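HpuA (Kingella denitrificans ATCC 33394, PDB 5EC6) binds haemoglobin as an outer-membrane lipoprotein receptor, probably so that haem iron can be taken from the host. Local coordinates at residues A[128-132]-A[177-181]; A[256-260]-A[287-291]; A[173-177]-A[313-319]. One frame throughout, in Å; residues are numbered along the deposited sequence.

Contact 1: A[128-132]-A[177-181]; sequences MNALR and YEVIG
E178 OE2, the carboxylate oxygen nearer N129 CB, is held from two sources: a water 2.6 Å from E178 OE2 donates to it, and the hydroxyl of Y194 hydrogen-bonds to the same oxygen. The water also lies 3.4 Å from N129 N, a weak bond. A second water links the other pair of ends, since it donates to E178 OE1 at 2.7 Å and takes a hydrogen from N129 ND2, also at 2.7 Å. The polar ends thus meet through waters, and no direct hydrogen bond crosses between 128-132 and 177-181. Glutamate suits this place by its length: CG stands anti to the backbone N (chi1 -176°) and the chain runs on extended, which carries the acid past A130 to N129. Y194 OH also meets A130 N, so one hydroxyl serves both segments. The other end of the N129 amide, OD1, takes a weak bond from R132 NE, so asparagine, which both donates and accepts, suits the place. Next to it comes alanine, small enough for the turn to come close to the strand: A130 CB is 3.2 Å from E178 O, and A130 CA makes a CH...O contact with that oxygen. In the conformer given for I180, its CD1 reaches A130 CB at 3.7 Å, an apolar touch well away from the waters. Strand 174-185 belongs to the barrel, and its Y177 and V179 point to the opposite face. A buried acid gripped by waters and a tyrosine, with R305 as a long, weak ion partner, is consistent with a carboxylate that stays ionised here.

Contact 2: A[256-260]-A[287-291]; sequences HTGQV and TVNFG
The ring of F290 lies over G258, with G258 CA 3.9 Å from the ring centroid and 29° off its normal, a CH-pi contact. F290 CG sits anti to its own carbonyl carbon (chi1 -65°), which swings the ring back across the neighbouring strand, while H256 O approaches its edge in the ring plane. Glycine fits beneath because it has no side chain to hold the ring off. One step further, Q259 and N289 form an antiparallel hydrogen-bonded pair: Q259 N gives to N289 O at 2.8 Å, and N289 N to Q259 O at 2.9 Å. Q259, in the conformer given, bends at chi2 and leads its end away. On the opposite face V260 and V288 make a non-hydrogen-bonded pair; branched valines suit this buried side, where V260 also packs on F247 and A251. N289, with CG anti to the backbone N, has an amide short enough for OD1 to accept from G291 N at 2.9 Å. Past the Q259-N289 pair one water spans T257 O and F290 O; alongside the bridges another joins Q259 O to T287 OG1. Both strands belong to an antiparallel beta barrel, and the Asx turn at N289 ends strand 283-289.

Contact 3: A[173-177]-A[313-319]; sequences GKATY and STDTSHL
An ST turn at S313 and an Asx turn at D315 fold the tail after strand 298-308 into a cradle for the ammonium of K174, at the start of barrel strand 174-185. Lysine suits the place because its long chain, bent at chi3 (69°), can set NZ among several oxygens. In the conformers given for K174 and S313, NZ donates to D315 O at 2.9 Å from above the carbonyl plane. It also meets D315 OD1 at 3.0 Å, nearly along the C-O axis, in a salt bridge. A third bond, from K174 NZ to S317 O, is modelled implausibly short at 2.5 Å and so is doubtful in detail. S313 OG is a weak fourth partner. Two of these acceptors are held by the tail itself: S313 OG accepts from D315 N, and D315 OD1 accepts from S317 N as well as from S317 OG. D315 O has a further donor in N215 ND2. An acid therefore fits at 315, where one oxygen takes three donors and balances the lysine charge. T176 works at the other end of the contact: its hydroxyl bonds T213 OG1, which H318 ND1 hydrogen-bonds too, so threonine and histidine share one partner on strand 208-215. L319 lays its branch along the strand, CD1 3.6 Å from K174 O and 4.3 Å from K174 CB, with its own CB against the threonine hydroxyl. That hydroxyl, T176 OG1, accepts a hydrogen bond from L319 N at 2.9 Å with an N-H...O angle of 163°.

Contacts 1 and 3 both use strand 174-185 and share Y177; their centres are 17 Å apart, and E178, I180, K174 and T176 all face the segments packed against that strand. A turn from the loop before strand 136-142 covers one part of it, and the tail after strand 298-308 another. Contact 2 lies on a different part of the barrel, 20 Å from contact 1 and 23 Å from contact 3 between centres, with nearest atoms about 8 and 12 Å away. In sequence it is nested within the loop that contact 3 closes. No haemoglobin is bound in this apo structure, so how these contacts lie relative to its site is left open.

Contact 1: A[128-132]-A[177-181]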
loop_
_atom_site.group_PDB
_atom_site.type_symbol
_atom_site.label_atom_id
_atom_site.label_comp_id
_atom_site.label_asym_id
_atom_site.label_seq_id
_atom_site.Cartn_x
_atom_site.Cartn_y
_atom_site.Cartn_z
ATOM N N MET A 128 14.889 2.236 -2.215
ATOM C CA MET A 128 13.887 1.298 -1.717
ATOM C C MET A 128 12.554 1.593 -2.350
ATOM O O MET A 128 11.682 2.277 -1.803
ATOM C CB MET A 128 13.777 1.323 -0.215
ATOM C CG MET A 128 15.079 0.835 0.435
ATOM S SD MET A 128 14.842 -0.121 1.933
ATOM C CE MET A 128 13.511 0.774 2.652
ATOM N N ASN A 129 12.453 1.047 -3.530
ATOM C CA ASN A 129 11.430 1.394 -4.423
ATOM C C ASN A 129 10.040 0.972 -3.946
ATOM O O ASN A 129 9.100 1.633 -4.331
ATOM C CB ASN A 129 11.714 0.788 -5.768
ATOM C CG ASN A 129 12.870 1.464 -6.485
ATOM O OD1 ASN A 129 13.285 2.590 -6.160
ATOM N ND2 ASN A 129 13.401 0.767 -7.472
ATOM N N ALA A 130 9.909 -0.089 -3.133
ATOM C CA ALA A 130 8.548 -0.528 -2.696
ATOM C C ALA A 130 7.835 0.531 -1.880
ATOM O O ALA A 130 6.632 0.542 -1.803
ATOM C CB ALA A 130 8.624 -1.807 -1.901
ATOM N N LEU A 131 8.620 1.407 -1.233
ATOM C CA LEU A 131 8.083 2.363 -0.286
ATOM C C LEU A 131 7.610 3.632 -0.960
ATOM O O LEU A 131 6.920 4.414 -0.337
ATOM C CB LEU A 131 9.177 2.782 0.711
ATOM C CG LEU A 131 9.869 1.759 1.601
ATOM C CD1 LEU A 131 11.064 2.459 2.227
ATOM C CD2 LEU A 131 8.895 1.246 2.662
ATOM N N ARG A 132 8.025 3.833 -2.210
ATOM C CA ARG A 132 7.807 5.069 -2.914
ATOM C C ARG A 132 6.414 5.121 -3.529
ATOM O O ARG A 132 6.241 5.319 -4.739
ATOM C CB ARG A 132 8.815 5.199 -4.054
ATOM C CG ARG A 132 10.291 5.138 -3.707
ATOM C CD ARG A 132 11.113 5.301 -5.008
ATOM N NE ARG A 132 12.533 5.558 -4.761
ATOM C CZ ARG A 132 13.024 6.718 -4.317
ATOM N NH1 ARG A 132 12.217 7.751 -4.073
ATOM N NH2 ARG A 132 14.333 6.855 -4.112
ATOM N N TYR A 177 5.896 -6.616 -9.344
ATOM C CA TYR A 177 5.791 -5.590 -8.309
ATOM C C TYR A 177 6.752 -5.941 -7.162
ATOM O O TYR A 177 6.943 -7.108 -6.827
ATOM C CB TYR A 177 4.357 -5.484 -7.785
ATOM C CG TYR A 177 3.335 -5.070 -8.821
ATOM C CD1 TYR A 177 2.804 -6.014 -9.720
ATOM C CD2 TYR A 177 2.907 -3.757 -8.917
ATOM C CE1 TYR A 177 1.929 -5.640 -10.710
ATOM C CE2 TYR A 177 2.009 -3.370 -9.869
ATOM C CZ TYR A 177 1.521 -4.290 -10.789
ATOM O OH TYR A 177 0.607 -3.923 -11.757
ATOM N N GLU A 178 7.323 -4.899 -6.577
ATOM C CA GLU A 178 8.265 -4.993 -5.472
ATOM C C GLU A 178 7.468 -4.478 -4.288
ATOM O O GLU A 178 7.069 -3.319 -4.302
ATOM C CB GLU A 178 9.480 -4.107 -5.779
ATOM C CG GLU A 178 10.615 -4.172 -4.754
ATOM C CD GLU A 178 11.930 -3.655 -5.330
ATOM O OE1 GLU A 178 12.184 -3.790 -6.574
ATOM O OE2 GLU A 178 12.732 -3.065 -4.539
ATOM N N VAL A 179 7.260 -5.323 -3.272
ATOM C CA VAL A 179 6.244 -5.046 -2.254
ATOM C C VAL A 179 6.830 -5.202 -0.829
ATOM O O VAL A 179 7.846 -5.900 -0.622
ATOM C CB VAL A 179 4.958 -5.914 -2.385
ATOM C CG1 VAL A 179 4.390 -5.822 -3.795
ATOM C CG2 VAL A 179 5.157 -7.358 -2.012
ATOM N N ILE A 180 6.086 -4.668 0.107
ATOM C CA ILE A 180 6.345 -4.896 1.531
ATOM C C ILE A 180 5.064 -5.363 2.194
ATOM O O ILE A 180 3.982 -4.852 1.914
ATOM C CB ILE A 180 6.821 -3.598 2.199
ATOM C CG1 ILE A 180 8.158 -3.116 1.598
ATOM C CG2 ILE A 180 6.953 -3.780 3.715
ATOM C CD1 ILE A 180 8.360 -1.645 1.813
ATOM N N GLY A 181 5.208 -6.365 3.060
ATOM C CA GLY A 181 4.136 -6.857 3.924
ATOM C C GLY A 181 4.282 -6.352 5.339
ATOM O O GLY A 181 5.422 -6.124 5.802
HETATM O O HOH W 1 12.138 -1.515 -8.012
HETATM O O HOH W 2 14.432 -1.216 -5.125
#

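Contact 2: A[256-260]-A[287-291]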
loop_
_atom_site.group_PDB
_atom_site.type_symbol
_atom_site.label_atom_id
_atom_site.label_comp_id
_atom_site.label_asym_id
_atom_site.label_seq_id
_atom_site.Cartn_x
_atom_site.Cartn_y
_atom_site.Cartn_z
ATOM N N HIS A 256 -1.055 -22.391 7.635
ATOM C CA HIS A 256 -2.368 -21.760 7.689
ATOM C C HIS A 256 -2.709 -21.151 6.331
ATOM O O HIS A 256 -1.841 -20.591 5.656
ATOM C CB HIS A 256 -2.318 -20.626 8.689
ATOM C CG HIS A 256 -1.916 -21.041 10.071
ATOM N ND1 HIS A 256 -2.808 -21.603 10.954
ATOM C CD2 HIS A 256 -0.730 -20.965 10.714
ATOM C CE1 HIS A 256 -2.173 -21.869 12.085
ATOM N NE2 HIS A 256 -0.916 -21.492 11.967
ATOM N N THR A 257 -3.967 -21.254 5.955
ATOM C CA THR A 257 -4.470 -20.688 4.692
ATOM C C THR A 257 -5.094 -19.338 5.005
ATOM O O THR A 257 -5.924 -19.233 5.923
ATOM C CB THR A 257 -5.510 -21.594 4.038
ATOM O OG1 THR A 257 -4.864 -22.827 3.700
ATOM C CG2 THR A 257 -6.098 -21.000 2.734
ATOM N N GLY A 258 -4.724 -18.338 4.219
ATOM C CA GLY A 258 -5.347 -17.011 4.349
ATOM C C GLY A 258 -6.029 -16.601 3.072
ATOM O O GLY A 258 -5.680 -17.029 1.985
ATOM N N GLN A 259 -7.036 -15.738 3.223
ATOM C CA GLN A 259 -7.735 -15.183 2.110
ATOM C C GLN A 259 -7.077 -13.871 1.661
ATOM O O GLN A 259 -6.896 -12.975 2.464
ATOM C CB GLN A 259 -9.196 -14.949 2.531
ATOM C CG GLN A 259 -9.916 -16.212 3.019
ATOM C CD GLN A 259 -9.861 -17.342 1.990
ATOM O OE1 GLN A 259 -10.195 -17.131 0.838
ATOM N NE2 GLN A 259 -9.373 -18.515 2.388
ATOM N N VAL A 260 -6.689 -13.820 0.400
ATOM C CA VAL A 260 -6.039 -12.649 -0.215
ATOM C C VAL A 260 -7.160 -11.804 -0.866
ATOM O O VAL A 260 -8.048 -12.339 -1.550
ATOM C CB VAL A 260 -5.051 -13.065 -1.270
ATOM C CG1 VAL A 260 -4.449 -11.847 -1.952
ATOM C CG2 VAL A 260 -3.970 -14.011 -0.664
ATOM N N THR A 287 -4.796 -7.196 1.391
ATOM C CA THR A 287 -4.774 -7.808 2.713
ATOM C C THR A 287 -4.698 -9.323 2.569
ATOM O O THR A 287 -5.086 -9.896 1.535
ATOM C CB THR A 287 -6.008 -7.423 3.561
ATOM O OG1 THR A 287 -7.210 -7.785 2.870
ATOM C CG2 THR A 287 -5.986 -5.928 3.879
ATOM N N VAL A 288 -4.228 -9.939 3.647
ATOM C CA VAL A 288 -4.237 -11.403 3.758
ATOM C C VAL A 288 -4.823 -11.740 5.105
ATOM O O VAL A 288 -4.317 -11.280 6.106
ATOM C CB VAL A 288 -2.843 -12.064 3.603
ATOM C CG1 VAL A 288 -3.022 -13.560 3.534
ATOM C CG2 VAL A 288 -2.130 -11.583 2.364
ATOM N N ASN A 289 -5.935 -12.475 5.114
ATOM C CA ASN A 289 -6.746 -12.659 6.306
ATOM C C ASN A 289 -6.847 -14.154 6.636
ATOM O O ASN A 289 -7.473 -14.918 5.871
ATOM C CB ASN A 289 -8.137 -12.095 6.092
ATOM C CG ASN A 289 -8.911 -11.937 7.386
ATOM O OD1 ASN A 289 -8.831 -12.781 8.310
ATOM N ND2 ASN A 289 -9.689 -10.839 7.463
ATOM N N PHE A 290 -6.218 -14.529 7.759
ATOM C CA PHE A 290 -6.148 -15.924 8.216
ATOM C C PHE A 290 -7.263 -16.239 9.242
ATOM O O PHE A 290 -7.349 -17.357 9.753
ATOM C CB PHE A 290 -4.771 -16.163 8.830
ATOM C CG PHE A 290 -3.646 -16.042 7.852
ATOM C CD1 PHE A 290 -3.241 -17.139 7.077
ATOM C CD2 PHE A 290 -3.031 -14.815 7.635
ATOM C CE1 PHE A 290 -2.207 -17.039 6.175
ATOM C CE2 PHE A 290 -2.020 -14.691 6.701
ATOM C CZ PHE A 290 -1.599 -15.820 5.959
ATOM N N GLY A 291 -8.122 -15.270 9.515
ATOM C CA GLY A 291 -9.155 -15.402 10.541
ATOM C C GLY A 291 -9.364 -14.128 11.299
ATOM O O GLY A 291 -8.444 -13.310 11.444
HETATM O O HOH W 3 -5.904 -19.642 8.729
HETATM O O HOH W 4 -8.040 -10.455 2.837
#

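Contact 3: A[173-177]-A[313-319]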
loop_
_atom_site.group_PDB
_atom_site.type_symbol
_atom_site.label_atom_id
_atom_site.label_comp_id
_atom_site.label_asym_id
_atom_site.label_seq_id
_atom_site.Cartn_x
_atom_site.Cartn_y
_atom_site.Cartn_z
ATOM N N GLY A 173 -0.236 -9.535 -21.060
ATOM C CA GLY A 173 1.145 -9.563 -20.642
ATOM C C GLY A 173 1.303 -9.765 -19.141
ATOM O O GLY A 173 0.483 -10.355 -18.515
ATOM N N LYS A 174 2.425 -9.290 -18.634
ATOM C CA LYS A 174 2.814 -9.562 -17.256
ATOM C C LYS A 174 3.385 -8.284 -16.637
ATOM O O LYS A 174 3.921 -7.425 -17.321
ATOM C CB LYS A 174 3.823 -10.711 -17.164
ATOM C CG LYS A 174 3.172 -12.076 -17.347
ATOM C CD LYS A 174 4.172 -13.233 -17.369
ATOM C CE LYS A 174 4.819 -13.474 -16.006
ATOM N NZ LYS A 174 5.701 -14.682 -15.956
ATOM N N ALA A 175 3.276 -8.211 -15.316
ATOM C CA ALA A 175 3.949 -7.150 -14.544
ATOM C C ALA A 175 4.414 -7.699 -13.211
ATOM O O ALA A 175 3.749 -8.550 -12.623
ATOM C CB ALA A 175 2.958 -6.048 -14.254
ATOM N N THR A 176 5.562 -7.213 -12.777
ATOM C CA THR A 176 6.166 -7.601 -11.512
ATOM C C THR A 176 6.279 -6.387 -10.598
ATOM O O THR A 176 6.745 -5.312 -10.990
ATOM C CB THR A 176 7.543 -8.228 -11.797
ATOM O OG1 THR A 176 7.344 -9.429 -12.564
ATOM C CG2 THR A 176 8.275 -8.580 -10.563
ATOM N N TYR A 177 5.896 -6.616 -9.344
ATOM C CA TYR A 177 5.791 -5.590 -8.309
ATOM C C TYR A 177 6.752 -5.941 -7.162
ATOM O O TYR A 177 6.943 -7.108 -6.827
ATOM C CB TYR A 177 4.357 -5.484 -7.785
ATOM C CG TYR A 177 3.335 -5.070 -8.821
ATOM C CD1 TYR A 177 2.804 -6.014 -9.720
ATOM C CD2 TYR A 177 2.907 -3.757 -8.917
ATOM C CE1 TYR A 177 1.929 -5.640 -10.710
ATOM C CE2 TYR A 177 2.009 -3.370 -9.869
ATOM C CZ TYR A 177 1.521 -4.290 -10.789
ATOM O OH TYR A 177 0.607 -3.923 -11.757
ATOM N N SER A 313 3.879 -15.405 -21.879
ATOM C CA SER A 313 3.942 -16.412 -20.815
ATOM C C SER A 313 2.576 -16.763 -20.245
ATOM O O SER A 313 1.664 -15.908 -20.151
ATOM C CB SER A 313 4.868 -15.914 -19.698
ATOM O OG SER A 313 4.882 -16.762 -18.579
ATOM N N THR A 314 2.440 -18.012 -19.809
ATOM C CA THR A 314 1.255 -18.419 -19.062
ATOM C C THR A 314 1.545 -18.731 -17.593
ATOM O O THR A 314 0.701 -19.293 -16.891
ATOM C CB THR A 314 0.624 -19.677 -19.706
ATOM O OG1 THR A 314 1.581 -20.713 -19.737
ATOM C CG2 THR A 314 0.159 -19.391 -21.130
ATOM N N ASP A 315 2.707 -18.292 -17.091
ATOM C CA ASP A 315 2.997 -18.512 -15.681
ATOM C C ASP A 315 3.222 -17.176 -14.922
ATOM O O ASP A 315 3.183 -16.099 -15.530
ATOM C CB ASP A 315 4.200 -19.461 -15.531
ATOM C CG ASP A 315 5.512 -18.862 -15.967
ATOM O OD1 ASP A 315 5.777 -17.655 -15.831
ATOM O OD2 ASP A 315 6.348 -19.658 -16.499
ATOM N N THR A 316 3.363 -17.270 -13.599
ATOM C CA THR A 316 3.592 -16.088 -12.759
ATOM C C THR A 316 5.048 -15.933 -12.358
ATOM O O THR A 316 5.340 -15.241 -11.379
ATOM C CB THR A 316 2.713 -16.063 -11.526
ATOM O OG1 THR A 316 2.768 -17.322 -10.844
ATOM C CG2 THR A 316 1.255 -15.772 -11.963
ATOM N N SER A 317 5.955 -16.531 -13.123
ATOM C CA SER A 317 7.377 -16.241 -12.894
ATOM C C SER A 317 7.648 -14.749 -13.045
ATOM O O SER A 317 7.047 -14.074 -13.886
ATOM C CB SER A 317 8.291 -17.038 -13.815
ATOM O OG SER A 317 8.157 -16.681 -15.174
ATOM N N HIS A 318 8.567 -14.249 -12.245
ATOM C CA HIS A 318 8.850 -12.849 -12.217
ATOM C C HIS A 318 9.587 -12.371 -13.470
ATOM O O HIS A 318 10.383 -13.117 -14.093
ATOM C CB HIS A 318 9.658 -12.470 -11.000
ATOM C CG HIS A 318 8.999 -12.829 -9.707
ATOM N ND1 HIS A 318 7.717 -12.423 -9.391
ATOM C CD2 HIS A 318 9.466 -13.509 -8.640
ATOM C CE1 HIS A 318 7.437 -12.815 -8.166
ATOM N NE2 HIS A 318 8.480 -13.516 -7.707
ATOM N N LEU A 319 9.300 -11.125 -13.848
ATOM C CA LEU A 319 10.150 -10.417 -14.800
ATOM C C LEU A 319 11.434 -9.991 -14.108
ATOM O O LEU A 319 11.379 -9.488 -12.974
ATOM C CB LEU A 319 9.394 -9.202 -15.370
ATOM C CG LEU A 319 8.068 -9.518 -16.028
ATOM C CD1 LEU A 319 7.364 -8.280 -16.558
ATOM C CD2 LEU A 319 8.281 -10.523 -17.156
#